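Local structure of Pdx2 protein (Plasmodium falciparum, 2ABW) at residues L47-G52 / K81-T86. The protein hydrolyses glutamine to glutamate and ammonia, which is channelled to the partner synthase subunit for making pyridoxal 5'-phosphate (vitamin B6). Sequence-based numbering, arbitrary orientation.
Sequences LVIPGG and KPIWGT
Ile83 CD1 is the hub of one apolar face, lying 3.8 Å from Ile49 CD1 and 3.9 Å from Leu47 CD2. Leu47 runs alongside Ile83 and points the same way, whereas Ile49 slants across it; with both torsions of Ile83 near anti (chi1 -169°, chi2 163°) its chain is extended, bringing CD1 to both neighbours. Helix 63-77 covers Leu47 and Ile83 on this face. On the other, covered by helices 16-23 and 204-219, Val48 and Trp84 lie side by side, and Val48 CG2 approaches the indole obliquely, 4.0 Å from CE3. Farther along, the methyl CG2 of Thr86 rests against Pro50, 3.8 Å from CB.

Between the two faces runs a ladder of parallel-strand hydrogen bonds. Leu47 N donates to Pro82 O, Trp84 N to Leu47 O at 2.9 Å, Ile49 N to Trp84 O at 2.8 Å, and Thr86 N to Ile49 O, the straightest at 168°. Val48 turns its own backbone polar groups to strand 4-9, which places strand 46-49 inside the sheet. At the polar edge, Thr193 OG1 is hydrogen-bonded to both Trp84 NE1 and Thr86 OG1. Strands 46-49 and 83-86 are thus parallel neighbours within the mixed sheet, followed by the probable glutamine-binding Gly52 and the probable nucleophile Cys87, the arrangement of a class I glutamine amidotransferase domain, consistent with a nucleophile elbow.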
loop_
_atom_site.group_PDB
_atom_site.type_symbol
_atom_site.label_atom_id
_atom_site.label_comp_id
_atom_site.label_asym_id
_atom_site.label_seq_id
_atom_site.Cartn_x
_atom_site.Cartn_y
_atom_site.Cartn_z
ATOM N N LEU A 47 -8.996 0.171 1.144
ATOM C CA LEU A 47 -8.571 -0.399 -0.171
ATOM C C LEU A 47 -7.071 -0.723 -0.077
ATOM O O LEU A 47 -6.290 0.059 0.509
ATOM C CB LEU A 47 -8.799 0.644 -1.273
ATOM C CG LEU A 47 -8.338 0.248 -2.633
ATOM C CD1 LEU A 47 -9.250 -0.815 -3.168
ATOM C CD2 LEU A 47 -8.226 1.469 -3.598
ATOM N N VAL A 48 -6.709 -1.862 -0.680
ATOM C CA VAL A 48 -5.322 -2.219 -0.880
ATOM C C VAL A 48 -5.005 -2.099 -2.361
ATOM O O VAL A 48 -5.767 -2.658 -3.246
ATOM C CB VAL A 48 -5.083 -3.665 -0.446
ATOM C CG1 VAL A 48 -3.620 -3.992 -0.672
ATOM C CG2 VAL A 48 -5.512 -3.839 1.013
ATOM N N ILE A 49 -3.890 -1.411 -2.698
ATOM C CA ILE A 49 -3.381 -1.365 -4.064
ATOM C C ILE A 49 -2.076 -2.116 -4.079
ATOM O O ILE A 49 -1.121 -1.559 -3.602
ATOM C CB ILE A 49 -3.235 0.052 -4.555
ATOM C CG1 ILE A 49 -4.612 0.765 -4.527
ATOM C CG2 ILE A 49 -2.704 0.005 -6.046
ATOM C CD1 ILE A 49 -4.753 2.168 -5.230
ATOM N N PRO A 50 -2.039 -3.305 -4.658
ATOM C CA PRO A 50 -0.787 -4.042 -4.773
ATOM C C PRO A 50 -0.181 -3.861 -6.167
ATOM O O PRO A 50 -0.569 -2.965 -6.852
ATOM C CB PRO A 50 -1.262 -5.432 -4.416
ATOM C CG PRO A 50 -2.609 -5.544 -5.184
ATOM C CD PRO A 50 -3.195 -4.130 -5.081
ATOM N N GLY A 51 0.694 -4.719 -6.589
ATOM C CA GLY A 51 1.132 -4.762 -8.002
ATOM C C GLY A 51 2.628 -4.811 -8.061
ATOM O O GLY A 51 3.345 -4.366 -7.155
ATOM N N GLY A 52 3.096 -5.344 -9.155
ATOM C CA GLY A 52 4.505 -5.398 -9.450
ATOM C C GLY A 52 4.959 -4.165 -10.167
ATOM O O GLY A 52 6.098 -3.739 -9.982
ATOM N N LYS A 81 -10.508 7.716 3.248
ATOM C CA LYS A 81 -10.674 6.331 3.605
ATOM C C LYS A 81 -9.300 5.647 3.605
ATOM O O LYS A 81 -8.412 5.999 2.870
ATOM C CB LYS A 81 -11.608 5.639 2.681
ATOM C CG LYS A 81 -13.034 6.130 2.924
ATOM C CD LYS A 81 -13.955 5.039 2.294
ATOM C CE LYS A 81 -15.288 5.384 2.251
ATOM N NZ LYS A 81 -16.077 4.359 1.608
ATOM N N PRO A 82 -9.115 4.682 4.531
ATOM C CA PRO A 82 -7.809 4.023 4.600
ATOM C C PRO A 82 -7.384 3.353 3.292
ATOM O O PRO A 82 -8.205 2.625 2.690
ATOM C CB PRO A 82 -7.983 3.004 5.740
ATOM C CG PRO A 82 -9.005 3.619 6.607
ATOM C CD PRO A 82 -9.995 4.268 5.628
ATOM N N ILE A 83 -6.100 3.496 2.962
ATOM C CA ILE A 83 -5.538 2.884 1.769
ATOM C C ILE A 83 -4.166 2.367 2.080
ATOM O O ILE A 83 -3.437 3.013 2.783
ATOM C CB ILE A 83 -5.567 3.872 0.585
ATOM C CG1 ILE A 83 -5.228 3.150 -0.730
ATOM C CG2 ILE A 83 -4.760 5.109 0.892
ATOM C CD1 ILE A 83 -5.610 3.910 -1.969
ATOM N N TRP A 84 -3.878 1.219 1.551
ATOM C CA TRP A 84 -2.571 0.536 1.713
ATOM C C TRP A 84 -2.027 0.322 0.328
ATOM O O TRP A 84 -2.537 -0.498 -0.451
ATOM C CB TRP A 84 -2.762 -0.800 2.410
ATOM C CG TRP A 84 -1.490 -1.541 2.667
ATOM C CD1 TRP A 84 -0.187 -1.044 2.549
ATOM C CD2 TRP A 84 -1.383 -2.860 3.142
ATOM N NE1 TRP A 84 0.722 -2.031 2.866
ATOM C CE2 TRP A 84 -0.001 -3.156 3.255
ATOM C CE3 TRP A 84 -2.322 -3.844 3.495
ATOM C CZ2 TRP A 84 0.448 -4.371 3.717
ATOM C CZ3 TRP A 84 -1.855 -5.061 3.875
ATOM C CH2 TRP A 84 -0.502 -5.307 4.036
ATOM N N GLY A 85 -0.960 1.029 0.000
ATOM C CA GLY A 85 -0.234 0.767 -1.224
ATOM C C GLY A 85 0.973 -0.070 -0.951
ATOM O O GLY A 85 1.791 0.304 -0.133
ATOM N N THR A 86 1.077 -1.226 -1.621
ATOM C CA THR A 86 2.170 -2.109 -1.422
ATOM C C THR A 86 2.880 -2.376 -2.756
ATOM O O THR A 86 2.273 -2.525 -3.779
ATOM C CB THR A 86 1.742 -3.336 -0.674
ATOM O OG1 THR A 86 2.925 -4.052 -0.198
ATOM C CG2 THR A 86 0.888 -4.242 -1.530
#